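Local atomic coordinates of fervidolysin (Fervidobacterium pennivorans, PDB entry 1R6V), a protein that degrades keratin into peptides as a subtilisin-like serine protease, allowing its bacterium to grow on native feathers. Residues A[572-577]-A[594-599]; A[22-27]-A[76-81]; A[272-277]-A[308-313]; A[476-481]-A[491-496]. The protein carries 1 engineered substitution. All blocks are in the same frame, centred on the assembly; numbering follows the deposited sequence.

In the fold
All four contacts are buried. Interaction 1 lies in the second beta-sandwich domain, centred about 42 Å from the centre of interaction 3, and joins two sheets by apolar groups alone. Interactions 2 to 4 each add to their packing a hydrogen bond between a tyrosine hydroxyl and the backbone: in interaction 2 the hydroxyl donates to a carbonyl of the propeptide domain, whereas in interactions 3 and 4 it accepts from an N-H. Interaction 3 belongs to the catalytic domain and interaction 4 to the Ig-like sandwich, yet these two touch: Y273 OH lies 3.0 Å from K481 N, and P311 packs against Y479 and P491. Interaction 2 comes within about 5 Å of interaction 4, nearest atoms, without touching it.

Interaction 1 of 4, residues A[572-577]-A[594-599]; sequences PQFVVV and QTYDLS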
loop_
_atom_site.group_PDB
_atom_site.type_symbol
_atom_site.label_atom_id
_atom_site.label_comp_id
_atom_site.label_asym_id
_atom_site.label_seq_id
_atom_site.Cartn_x
_atom_site.Cartn_y
_atom_site.Cartn_z
ATOM N N PRO A 572 -44.998 22.344 -9.805
ATOM C CA PRO A 572 -43.560 22.134 -9.618
ATOM C C PRO A 572 -43.290 21.177 -8.453
ATOM O O PRO A 572 -43.935 21.248 -7.403
ATOM C CB PRO A 572 -43.043 23.547 -9.343
ATOM C CG PRO A 572 -44.197 24.176 -8.607
ATOM C CD PRO A 572 -45.387 23.718 -9.430
ATOM N N GLN A 573 -42.344 20.267 -8.641
ATOM C CA GLN A 573 -42.013 19.343 -7.576
ATOM C C GLN A 573 -40.513 19.242 -7.379
ATOM O O GLN A 573 -39.741 19.328 -8.335
ATOM C CB GLN A 573 -42.564 17.943 -7.862
ATOM C CG GLN A 573 -44.066 17.862 -8.002
ATOM C CD GLN A 573 -44.555 16.434 -8.026
ATOM O OE1 GLN A 573 -44.534 15.745 -7.002
ATOM N NE2 GLN A 573 -44.986 15.969 -9.201
ATOM N N PHE A 574 -40.124 19.084 -6.119
ATOM C CA PHE A 574 -38.735 18.909 -5.721
ATOM C C PHE A 574 -38.528 17.408 -5.792
ATOM O O PHE A 574 -39.337 16.637 -5.277
ATOM C CB PHE A 574 -38.526 19.396 -4.286
ATOM C CG PHE A 574 -37.224 18.949 -3.668
ATOM C CD1 PHE A 574 -36.020 19.068 -4.361
ATOM C CD2 PHE A 574 -37.201 18.453 -2.371
ATOM C CE1 PHE A 574 -34.808 18.704 -3.771
ATOM C CE2 PHE A 574 -35.993 18.085 -1.769
ATOM C CZ PHE A 574 -34.796 18.213 -2.474
ATOM N N VAL A 575 -37.448 16.998 -6.440
ATOM C CA VAL A 575 -37.160 15.587 -6.612
ATOM C C VAL A 575 -35.763 15.217 -6.175
ATOM O O VAL A 575 -34.809 15.931 -6.466
ATOM C CB VAL A 575 -37.290 15.191 -8.086
ATOM C CG1 VAL A 575 -37.204 13.672 -8.234
ATOM C CG2 VAL A 575 -38.607 15.716 -8.642
ATOM N N VAL A 576 -35.655 14.096 -5.473
ATOM C CA VAL A 576 -34.357 13.589 -5.037
ATOM C C VAL A 576 -34.096 12.457 -6.021
ATOM O O VAL A 576 -34.852 11.481 -6.090
ATOM C CB VAL A 576 -34.416 13.063 -3.598
ATOM C CG1 VAL A 576 -33.072 12.473 -3.213
ATOM C CG2 VAL A 576 -34.780 14.196 -2.652
ATOM N N VAL A 577 -33.030 12.591 -6.794
ATOM C CA VAL A 577 -32.746 11.617 -7.831
ATOM C C VAL A 577 -31.361 10.989 -7.762
ATOM O O VAL A 577 -30.448 11.521 -7.133
ATOM C CB VAL A 577 -32.966 12.287 -9.226
ATOM C CG1 VAL A 577 -31.964 13.408 -9.436
ATOM C CG2 VAL A 577 -32.884 11.277 -10.337
ATOM N N GLN A 594 -39.542 26.555 1.990
ATOM C CA GLN A 594 -39.828 25.396 2.816
ATOM C C GLN A 594 -38.535 24.587 2.953
ATOM O O GLN A 594 -37.849 24.351 1.965
ATOM C CB GLN A 594 -40.909 24.539 2.160
ATOM C CG GLN A 594 -41.237 23.282 2.942
ATOM C CD GLN A 594 -42.492 22.598 2.440
ATOM O OE1 GLN A 594 -42.452 21.449 1.996
ATOM N NE2 GLN A 594 -43.622 23.303 2.513
ATOM N N THR A 595 -38.193 24.193 4.177
ATOM C CA THR A 595 -36.980 23.412 4.407
ATOM C C THR A 595 -37.288 21.923 4.350
ATOM O O THR A 595 -38.079 21.422 5.151
ATOM C CB THR A 595 -36.352 23.713 5.794
ATOM O OG1 THR A 595 -35.941 25.084 5.856
ATOM C CG2 THR A 595 -35.138 22.821 6.034
ATOM N N TYR A 596 -36.680 21.218 3.395
ATOM C CA TYR A 596 -36.878 19.774 3.274
ATOM C C TYR A 596 -35.740 19.109 4.041
ATOM O O TYR A 596 -34.575 19.417 3.807
ATOM C CB TYR A 596 -36.823 19.321 1.812
ATOM C CG TYR A 596 -37.860 19.961 0.923
ATOM C CD1 TYR A 596 -37.580 21.134 0.225
ATOM C CD2 TYR A 596 -39.126 19.396 0.788
ATOM C CE1 TYR A 596 -38.544 21.730 -0.592
ATOM C CE2 TYR A 596 -40.095 19.982 -0.023
ATOM C CZ TYR A 596 -39.796 21.148 -0.707
ATOM O OH TYR A 596 -40.762 21.744 -1.487
ATOM N N ASP A 597 -36.080 18.210 4.957
ATOM C CA ASP A 597 -35.064 17.522 5.754
ATOM C C ASP A 597 -34.823 16.147 5.157
ATOM O O ASP A 597 -35.702 15.288 5.164
ATOM C CB ASP A 597 -35.522 17.410 7.215
ATOM C CG ASP A 597 -34.441 16.849 8.136
ATOM O OD1 ASP A 597 -33.271 16.759 7.719
ATOM O OD2 ASP A 597 -34.767 16.508 9.292
ATOM N N LEU A 598 -33.624 15.953 4.621
ATOM C CA LEU A 598 -33.254 14.693 3.996
ATOM C C LEU A 598 -32.272 13.911 4.867
ATOM O O LEU A 598 -31.707 12.916 4.421
ATOM C CB LEU A 598 -32.610 14.978 2.637
ATOM C CG LEU A 598 -33.516 15.734 1.662
ATOM C CD1 LEU A 598 -32.760 16.050 0.387
ATOM C CD2 LEU A 598 -34.747 14.893 1.359
ATOM N N SER A 599 -32.080 14.365 6.102
ATOM C CA SER A 599 -31.145 13.734 7.028
ATOM C C SER A 599 -31.284 12.223 7.179
ATOM O O SER A 599 -30.337 11.565 7.590
ATOM C CB SER A 599 -31.253 14.388 8.408
ATOM O OG SER A 599 -30.775 15.722 8.384
#
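F574 and Y596 meet across the interior of the second beta-sandwich domain, where strand 573-577 of one antiparallel sheet faces strand 595-597 at the border of the other. The two side chains lie alongside each other, pointing opposite ways, and their rings meet obliquely, with centroids 4.7 Å apart and planes inclined at 42°. From this tilt F574 presents one corner: its CD2 sits 3.6 Å above the plane of the Y596 ring, over the centre, while CE2 approaches Y596 CB at 3.9 Å. F574 reaches that position because its ring carbon CG lies anti to the backbone N (chi1 166°), which sends the ring across the gap between the sheets. A second row of contacts runs beside the first. L598 CD1 stands at the edge of the F574 ring, 4.1 Å from CZ, and L598 and V576 extend tip to tip, with L598 CD2 4.1 Å from V576 CG2. V560 and V588 close in on both aromatic side chains, and F562 adds an edge-to-face partner for F574. The Y596 hydroxyl is hydrogen-bonded to the carbonyl of A589. Replacing Y596 with an alanine would probably leave F574 CD2 without the ring face it rests on and the A589 carbonyl without its hydroxyl partner. At the end of the strand, D597 forms an Asx turn: its OD1 accepts the S599 N-H, N and OD1 3.1 Å apart, from 54° out of the carboxylate plane, and D597 OD1 takes S599 OG, 2.8 Å away, on its own syn lone pair.

Interaction 2 of 4, residues A[22-27]-A[76-81]; sequences GELRDG and QAYDKI
In the N-terminal propeptide domain, Y78 on the second helix (74-81) ties that helix to the loop 22-27 leading into the first strand, through G22 and L24. Its hydroxyl donates to the carbonyl of G22, with OH and O 2.8 Å apart. The acceptor lies at the edge of the phenol, in the plane of the ring. Seen from the carbonyl, the hydroxyl sits at a C=O...donor angle of 121° and is tilted 16° from the carbonyl plane. The same turn of chain brings G22 N to 3.3 Å from Y78 OH, and G22 is also hydrogen-bonded through its backbone to V92 of strand 89-93. L24 supplies the apolar half of the contact. It lies beside the phenol, heading the other way, and touches it with both methyls: CD1 lies 3.3 Å from Y78 OH and 3.5 Å from Y78 CE2, and CD2 rests 3.8 Å from Y78 CE2. The Y78 side chain leaves its helix with CG anti to the carbonyl carbon (chi1 -82°), a setting that carries the hydroxyl out to the loop. F21, V92 and P94 also pack against Y78, and the hydroxyl of this buried side chain is satisfied by the G22 carbonyl. Within the loop, E23 and R25, on either side of L24 in sequence, form a salt bridge of their own, with E23 OE1 at the guanidinium edge, 2.9 Å from R25 NH1. Helices 41-51 and 74-81 and an antiparallel sheet ordered 2-3-1-4 give the beta-alpha-beta-beta-alpha-beta, ferredoxin-like fold known from subtilisin propeptides.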
loop_
_atom_site.group_PDB
_atom_site.type_symbol
_atom_site.label_atom_id
_atom_site.label_comp_id
_atom_site.label_asym_id
_atom_site.label_seq_id
_atom_site.Cartn_x
_atom_site.Cartn_y
_atom_site.Cartn_z
ATOM N N GLY A 22 -8.554 5.142 -7.496
ATOM C CA GLY A 22 -7.302 5.462 -6.835
ATOM C C GLY A 22 -6.956 6.924 -7.058
ATOM O O GLY A 22 -7.136 7.457 -8.157
ATOM N N GLU A 23 -6.446 7.585 -6.024
ATOM C CA GLU A 23 -6.102 8.997 -6.132
ATOM C C GLU A 23 -5.055 9.247 -7.200
ATOM O O GLU A 23 -4.062 8.527 -7.291
ATOM C CB GLU A 23 -5.594 9.529 -4.786
ATOM C CG GLU A 23 -5.182 11.002 -4.845
ATOM C CD GLU A 23 -4.765 11.572 -3.497
ATOM O OE1 GLU A 23 -4.396 12.764 -3.454
ATOM O OE2 GLU A 23 -4.804 10.834 -2.499
ATOM N N LEU A 24 -5.293 10.277 -8.009
ATOM C CA LEU A 24 -4.392 10.662 -9.087
ATOM C C LEU A 24 -3.562 11.871 -8.670
ATOM O O LEU A 24 -4.111 12.924 -8.347
ATOM C CB LEU A 24 -5.207 10.992 -10.340
ATOM C CG LEU A 24 -5.319 9.928 -11.441
ATOM C CD1 LEU A 24 -5.477 8.551 -10.864
ATOM C CD2 LEU A 24 -6.462 10.286 -12.379
ATOM N N ARG A 25 -2.243 11.703 -8.684
ATOM C CA ARG A 25 -1.294 12.747 -8.300
ATOM C C ARG A 25 -0.276 12.922 -9.424
ATOM O O ARG A 25 0.384 11.962 -9.807
ATOM C CB ARG A 25 -0.563 12.314 -7.033
ATOM C CG ARG A 25 0.281 13.376 -6.387
ATOM C CD ARG A 25 -0.603 14.282 -5.567
ATOM N NE ARG A 25 0.001 14.581 -4.276
ATOM C CZ ARG A 25 -0.643 14.504 -3.117
ATOM N NH1 ARG A 25 -1.918 14.131 -3.087
ATOM N NH2 ARG A 25 -0.012 14.805 -1.991
ATOM N N ASP A 26 -0.132 14.135 -9.955
ATOM C CA ASP A 26 0.828 14.343 -11.038
ATOM C C ASP A 26 2.214 13.801 -10.706
ATOM O O ASP A 26 2.717 13.992 -9.599
ATOM C CB ASP A 26 0.933 15.830 -11.388
ATOM C CG ASP A 26 -0.343 16.367 -11.990
ATOM O OD1 ASP A 26 -0.810 15.775 -12.988
ATOM O OD2 ASP A 26 -0.878 17.372 -11.467
ATOM N N GLY A 27 2.814 13.114 -11.673
ATOM C CA GLY A 27 4.140 12.555 -11.485
ATOM C C GLY A 27 4.225 11.381 -10.527
ATOM O O GLY A 27 5.301 10.823 -10.332
ATOM N N GLN A 76 -8.628 10.011 -18.459
ATOM C CA GLN A 76 -9.659 9.802 -19.465
ATOM C C GLN A 76 -10.367 8.461 -19.246
ATOM O O GLN A 76 -11.573 8.338 -19.482
ATOM C CB GLN A 76 -9.037 9.850 -20.863
ATOM C CG GLN A 76 -8.468 11.208 -21.228
ATOM C CD GLN A 76 -7.820 11.204 -22.595
ATOM O OE1 GLN A 76 -7.156 10.243 -22.973
ATOM N NE2 GLN A 76 -8.001 12.290 -23.342
ATOM N N ALA A 77 -9.622 7.446 -18.804
ATOM C CA ALA A 77 -10.233 6.141 -18.540
ATOM C C ALA A 77 -11.214 6.287 -17.376
ATOM O O ALA A 77 -12.299 5.699 -17.375
ATOM C CB ALA A 77 -9.147 5.087 -18.198
ATOM N N TYR A 78 -10.824 7.054 -16.365
ATOM C CA TYR A 78 -11.726 7.281 -15.240
ATOM C C TYR A 78 -13.020 7.936 -15.766
ATOM O O TYR A 78 -14.116 7.578 -15.350
ATOM C CB TYR A 78 -11.091 8.220 -14.218
ATOM C CG TYR A 78 -10.123 7.598 -13.238
ATOM C CD1 TYR A 78 -9.515 6.362 -13.492
ATOM C CD2 TYR A 78 -9.806 8.260 -12.058
ATOM C CE1 TYR A 78 -8.605 5.801 -12.570
ATOM C CE2 TYR A 78 -8.903 7.717 -11.137
ATOM C CZ TYR A 78 -8.308 6.489 -11.393
ATOM O OH TYR A 78 -7.431 5.946 -10.455
ATOM N N ASP A 79 -12.889 8.896 -16.675
ATOM C CA ASP A 79 -14.080 9.560 -17.203
ATOM C C ASP A 79 -15.008 8.587 -17.912
ATOM O O ASP A 79 -16.226 8.747 -17.865
ATOM C CB ASP A 79 -13.704 10.694 -18.163
ATOM C CG ASP A 79 -13.074 11.883 -17.452
ATOM O OD1 ASP A 79 -13.414 12.143 -16.274
ATOM O OD2 ASP A 79 -12.249 12.574 -18.079
ATOM N N LYS A 80 -14.439 7.581 -18.575
ATOM C CA LYS A 80 -15.240 6.582 -19.284
ATOM C C LYS A 80 -15.877 5.555 -18.354
ATOM O O LYS A 80 -16.839 4.887 -18.724
ATOM C CB LYS A 80 -14.371 5.819 -20.287
ATOM C CG LYS A 80 -13.966 6.607 -21.518
ATOM C CD LYS A 80 -15.090 6.621 -22.531
ATOM C CE LYS A 80 -14.618 7.199 -23.849
ATOM N NZ LYS A 80 -15.586 6.919 -24.948
ATOM N N ILE A 81 -15.328 5.432 -17.149
ATOM C CA ILE A 81 -15.778 4.452 -16.175
ATOM C C ILE A 81 -16.713 4.979 -15.091
ATOM O O ILE A 81 -17.643 4.289 -14.682
ATOM C CB ILE A 81 -14.551 3.825 -15.444
ATOM C CG1 ILE A 81 -13.606 3.157 -16.454
ATOM C CG2 ILE A 81 -15.024 2.804 -14.402
ATOM C CD1 ILE A 81 -12.248 2.747 -15.851
#

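Interaction 3 of 4, residues A[272-277]-A[308-313]; sequences GYSYTM and AGYPGV
The hydroxyl of Y310 takes a hydrogen bond from the backbone N-H of S274, with N and OH 3.0 Å apart and a bent N-H...O angle of 142°. S274 O comes to 2.7 Å from the same Y310 OH, and the backbone N and O of S274 thus both lie close to the phenol oxygen. S274 CB also packs against the hydroxyl oxygen, 3.6 Å from Y310 OH. The Y310 ring itself is flanked by Y273 and M277. The edge of Y310 points at a face of Y273 in a T-shaped pair, with centroids 5.6 Å apart and planes at 79°. CE2 is the carbon that makes this approach, off-centre, near the border of the Y273 ring. M277 crosses the ring at about a right angle and lies beside the rim of the phenol, roughly level with it, with CG 3.8 Å from Y310 CE1. The chain of M277 folds at its second and third torsions, which turns its sulfur end away while CB and CG stay on the phenol. Y306 meets the rings of both Y310 and Y273, forming an aromatic cluster. S274 has a second task: its OG accepts from M277 N at 2.9 Å along a nearly straight 167° bond, while E93 of the propeptide domain hydrogen-bonds the N-H of Y275. Y310 thus joins a serine N-cap, at the start of helix 275-286 in the beta-alpha-beta crossover between parallel strands 263-269 and 290-294 of the subtilisin fold, to the turn that leads into the next parallel strand, 314-322.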
loop_
_atom_site.group_PDB
_atom_site.type_symbol
_atom_site.label_atom_id
_atom_site.label_comp_id
_atom_site.label_asym_id
_atom_site.label_seq_id
_atom_site.Cartn_x
_atom_site.Cartn_y
_atom_site.Cartn_z
ATOM N N GLY A 272 2.353 6.347 -3.373
ATOM C CA GLY A 272 1.027 5.804 -3.623
ATOM C C GLY A 272 0.472 4.668 -2.792
ATOM O O GLY A 272 1.108 3.628 -2.677
ATOM N N TYR A 273 -0.713 4.872 -2.209
ATOM C CA TYR A 273 -1.374 3.815 -1.438
ATOM C C TYR A 273 -2.057 2.993 -2.512
ATOM O O TYR A 273 -2.965 3.478 -3.187
ATOM C CB TYR A 273 -2.461 4.375 -0.520
ATOM C CG TYR A 273 -3.097 3.342 0.390
ATOM C CD1 TYR A 273 -2.673 3.199 1.705
ATOM C CD2 TYR A 273 -4.150 2.531 -0.053
ATOM C CE1 TYR A 273 -3.281 2.293 2.562
ATOM C CE2 TYR A 273 -4.764 1.616 0.801
ATOM C CZ TYR A 273 -4.321 1.511 2.114
ATOM O OH TYR A 273 -4.941 0.648 2.986
ATOM N N SER A 274 -1.634 1.749 -2.663
ATOM C CA SER A 274 -2.205 0.882 -3.693
ATOM C C SER A 274 -3.075 -0.190 -3.079
ATOM O O SER A 274 -2.630 -0.917 -2.188
ATOM C CB SER A 274 -1.065 0.229 -4.490
ATOM O OG SER A 274 -1.504 -0.868 -5.279
ATOM N N TYR A 275 -4.319 -0.291 -3.535
ATOM C CA TYR A 275 -5.183 -1.339 -3.003
ATOM C C TYR A 275 -4.715 -2.687 -3.499
ATOM O O TYR A 275 -4.869 -3.716 -2.822
ATOM C CB TYR A 275 -6.630 -1.111 -3.406
ATOM C CG TYR A 275 -7.280 -0.042 -2.565
ATOM C CD1 TYR A 275 -7.162 1.302 -2.900
ATOM C CD2 TYR A 275 -8.001 -0.380 -1.415
ATOM C CE1 TYR A 275 -7.753 2.289 -2.115
ATOM C CE2 TYR A 275 -8.594 0.604 -0.623
ATOM C CZ TYR A 275 -8.464 1.932 -0.990
ATOM O OH TYR A 275 -9.090 2.906 -0.249
ATOM N N THR A 276 -4.158 -2.695 -4.704
ATOM C CA THR A 276 -3.639 -3.922 -5.278
ATOM C C THR A 276 -2.446 -4.432 -4.485
ATOM O O THR A 276 -2.367 -5.621 -4.157
ATOM C CB THR A 276 -3.210 -3.703 -6.740
ATOM O OG1 THR A 276 -4.370 -3.385 -7.506
ATOM C CG2 THR A 276 -2.563 -4.977 -7.333
ATOM N N MET A 277 -1.512 -3.538 -4.166
ATOM C CA MET A 277 -0.342 -3.969 -3.406
ATOM C C MET A 277 -0.727 -4.415 -1.990
ATOM O O MET A 277 -0.115 -5.335 -1.435
ATOM C CB MET A 277 0.705 -2.853 -3.334
ATOM C CG MET A 277 2.094 -3.368 -2.902
ATOM S SD MET A 277 2.870 -4.601 -4.049
ATOM C CE MET A 277 2.917 -3.489 -5.659
ATOM N N ALA A 308 6.195 -0.195 2.847
ATOM C CA ALA A 308 6.611 -0.119 4.253
ATOM C C ALA A 308 5.473 0.238 5.207
ATOM O O ALA A 308 5.422 -0.255 6.336
ATOM C CB ALA A 308 7.763 0.909 4.410
ATOM N N GLY A 309 4.565 1.104 4.749
ATOM C CA GLY A 309 3.450 1.548 5.573
ATOM C C GLY A 309 2.261 0.617 5.739
ATOM O O GLY A 309 1.325 0.949 6.473
ATOM N N TYR A 310 2.254 -0.532 5.068
ATOM C CA TYR A 310 1.116 -1.451 5.242
ATOM C C TYR A 310 1.229 -2.164 6.589
ATOM O O TYR A 310 2.311 -2.623 6.970
ATOM C CB TYR A 310 1.084 -2.492 4.119
ATOM C CG TYR A 310 0.730 -1.913 2.757
ATOM C CD1 TYR A 310 1.458 -2.272 1.623
ATOM C CD2 TYR A 310 -0.341 -1.032 2.603
ATOM C CE1 TYR A 310 1.135 -1.762 0.362
ATOM C CE2 TYR A 310 -0.675 -0.517 1.341
ATOM C CZ TYR A 310 0.074 -0.895 0.234
ATOM O OH TYR A 310 -0.261 -0.414 -1.011
ATOM N N PRO A 311 0.112 -2.278 7.330
ATOM C CA PRO A 311 0.190 -2.955 8.628
ATOM C C PRO A 311 0.580 -4.414 8.523
ATOM O O PRO A 311 0.136 -5.119 7.610
ATOM C CB PRO A 311 -1.209 -2.758 9.212
ATOM C CG PRO A 311 -2.097 -2.643 7.981
ATOM C CD PRO A 311 -1.246 -1.767 7.076
ATOM N N GLY A 312 1.443 -4.851 9.441
ATOM C CA GLY A 312 1.861 -6.235 9.474
ATOM C C GLY A 312 3.276 -6.534 9.014
ATOM O O GLY A 312 3.841 -7.574 9.379
ATOM N N VAL A 313 3.843 -5.660 8.189
ATOM C CA VAL A 313 5.198 -5.887 7.710
ATOM C C VAL A 313 6.186 -5.612 8.834
ATOM O O VAL A 313 5.838 -4.981 9.833
ATOM C CB VAL A 313 5.567 -4.965 6.522
ATOM C CG1 VAL A 313 4.537 -5.102 5.418
ATOM C CG2 VAL A 313 5.699 -3.538 6.974
#

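Interaction 4 of 4, residues A[476-481]-A[491-496]; sequences SCYYAK and PHIDSG
Y478 and I493 pack by CH-pi contact. The I493 methyl CG2 hangs over one face of the Y478 ring, 3.7 Å from its centroid and only 9° off the ring normal. I493 CB follows toward the hydroxyl end, 3.6 Å from Y478 CZ, so the methyl covers the ring centre and the branch carbon the hydroxyl end. At chi1 62°, CG1 is tucked between the backbone N and the carbonyl carbon of I493, which leaves CG2 as the methyl laid on the ring. Hydrogen bonding follows at the tip: D494 N donates to Y478 OH over 3.2 Å, close to straight at 165°, and the donor stands oblique to the ring. Next to it the D494 carboxylate passes Y478 at about a right angle, its plane nearly perpendicular to the phenol, with D494 CG 3.6 Å from Y478 OH. Charge pairing takes hold of that carboxylate from outside the contact: OD1 bridges to R407, on helix 403-413 of the catalytic domain, and OD2 to R472. P311 packs on both Y478 and I493, tying this corner to the catalytic domain a second time. A leucine in place of Y478 would probably leave the N-H of D494 without its hydroxyl acceptor and deprive I493 CG2 of its flat support. Strand 478-481 borders the four-stranded sheet and strand 487-494 borders the other; the chain turns a corner at H492 before entering strand 496-505, and so passes here from one sheet of the Ig-like beta sandwich to the other.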
loop_
_atom_site.group_PDB
_atom_site.type_symbol
_atom_site.label_atom_id
_atom_site.label_comp_id
_atom_site.label_asym_id
_atom_site.label_seq_id
_atom_site.Cartn_x
_atom_site.Cartn_y
_atom_site.Cartn_z
ATOM N N SER A 476 4.416 0.967 17.591
ATOM C CA SER A 476 4.058 1.300 16.226
ATOM C C SER A 476 2.614 1.737 16.048
ATOM O O SER A 476 1.705 1.213 16.694
ATOM C CB SER A 476 4.334 0.105 15.312
ATOM O OG SER A 476 3.914 0.386 13.982
ATOM N N CYS A 477 2.421 2.780 15.198
ATOM C CA CYS A 477 1.076 3.215 14.874
ATOM C C CYS A 477 0.766 2.503 13.565
ATOM O O CYS A 477 1.681 2.043 12.881
ATOM C CB CYS A 477 1.030 4.728 14.683
ATOM S SG CYS A 477 1.341 5.625 16.252
ATOM N N TYR A 478 -0.510 2.408 13.222
ATOM C CA TYR A 478 -0.892 1.734 11.988
ATOM C C TYR A 478 -1.856 2.598 11.205
ATOM O O TYR A 478 -2.537 3.453 11.767
ATOM C CB TYR A 478 -1.541 0.381 12.293
ATOM C CG TYR A 478 -0.627 -0.576 13.042
ATOM C CD1 TYR A 478 -0.847 -0.864 14.391
ATOM C CD2 TYR A 478 0.447 -1.195 12.399
ATOM C CE1 TYR A 478 -0.017 -1.755 15.086
ATOM C CE2 TYR A 478 1.283 -2.090 13.079
ATOM C CZ TYR A 478 1.037 -2.364 14.422
ATOM O OH TYR A 478 1.830 -3.266 15.085
ATOM N N TYR A 479 -1.921 2.373 9.898
ATOM C CA TYR A 479 -2.809 3.157 9.056
ATOM C C TYR A 479 -3.316 2.316 7.896
ATOM O O TYR A 479 -2.587 1.484 7.368
ATOM C CB TYR A 479 -2.053 4.380 8.521
ATOM C CG TYR A 479 -2.798 5.192 7.474
ATOM C CD1 TYR A 479 -2.757 4.836 6.121
ATOM C CD2 TYR A 479 -3.538 6.313 7.835
ATOM C CE1 TYR A 479 -3.439 5.586 5.154
ATOM C CE2 TYR A 479 -4.223 7.071 6.874
ATOM C CZ TYR A 479 -4.169 6.700 5.542
ATOM O OH TYR A 479 -4.857 7.446 4.605
ATOM N N ALA A 480 -4.569 2.526 7.518
ATOM C CA ALA A 480 -5.164 1.824 6.383
ATOM C C ALA A 480 -6.409 2.572 5.936
ATOM O O ALA A 480 -7.016 3.315 6.702
ATOM C CB ALA A 480 -5.531 0.395 6.754
ATOM N N LYS A 481 -6.794 2.367 4.689
ATOM C CA LYS A 481 -7.981 3.022 4.159
ATOM C C LYS A 481 -9.060 1.970 3.921
ATOM O O LYS A 481 -8.761 0.860 3.479
ATOM C CB LYS A 481 -7.617 3.709 2.852
ATOM C CG LYS A 481 -6.472 4.689 3.019
ATOM C CD LYS A 481 -6.027 5.292 1.699
ATOM C CE LYS A 481 -6.900 6.461 1.301
ATOM N NZ LYS A 481 -6.366 7.122 0.072
ATOM N N PRO A 491 -3.547 -6.767 9.362
ATOM C CA PRO A 491 -3.028 -8.097 9.684
ATOM C C PRO A 491 -1.767 -8.124 10.516
ATOM O O PRO A 491 -0.878 -7.283 10.363
ATOM C CB PRO A 491 -2.805 -8.733 8.314
ATOM C CG PRO A 491 -2.474 -7.559 7.438
ATOM C CD PRO A 491 -3.320 -6.416 7.947
ATOM N N HIS A 492 -1.720 -9.099 11.415
ATOM C CA HIS A 492 -0.543 -9.325 12.232
ATOM C C HIS A 492 0.024 -8.113 12.940
ATOM O O HIS A 492 1.229 -7.959 13.021
ATOM C CB HIS A 492 0.505 -9.990 11.342
ATOM C CG HIS A 492 0.043 -11.307 10.811
ATOM N ND1 HIS A 492 0.093 -12.459 11.566
ATOM C CD2 HIS A 492 -0.616 -11.629 9.673
ATOM C CE1 HIS A 492 -0.528 -13.431 10.921
ATOM N NE2 HIS A 492 -0.968 -12.953 9.772
ATOM N N ILE A 493 -0.861 -7.284 13.481
ATOM C CA ILE A 493 -0.447 -6.110 14.224
ATOM C C ILE A 493 -0.404 -6.454 15.722
ATOM O O ILE A 493 -0.872 -7.512 16.152
ATOM C CB ILE A 493 -1.420 -4.903 14.033
ATOM C CG1 ILE A 493 -2.820 -5.237 14.559
ATOM C CG2 ILE A 493 -1.485 -4.517 12.544
ATOM C CD1 ILE A 493 -3.699 -3.978 14.763
ATOM N N ASP A 494 0.176 -5.551 16.503
ATOM C CA ASP A 494 0.263 -5.733 17.955
ATOM C C ASP A 494 -1.107 -5.737 18.636
ATOM O O ASP A 494 -2.031 -5.014 18.234
ATOM C CB ASP A 494 1.020 -4.572 18.630
ATOM C CG ASP A 494 2.500 -4.586 18.382
ATOM O OD1 ASP A 494 3.029 -5.592 17.858
ATOM O OD2 ASP A 494 3.151 -3.567 18.743
ATOM N N SER A 495 -1.222 -6.525 19.698
ATOM C CA SER A 495 -2.443 -6.480 20.489
ATOM C C SER A 495 -2.122 -5.326 21.464
ATOM O O SER A 495 -0.961 -4.944 21.608
ATOM C CB SER A 495 -2.650 -7.782 21.254
ATOM O OG SER A 495 -1.511 -8.090 22.039
ATOM N N GLY A 496 -3.130 -4.770 22.118
ATOM C CA GLY A 496 -2.883 -3.682 23.045
ATOM C C GLY A 496 -3.889 -2.551 22.938
ATOM O O GLY A 496 -4.901 -2.656 22.241
#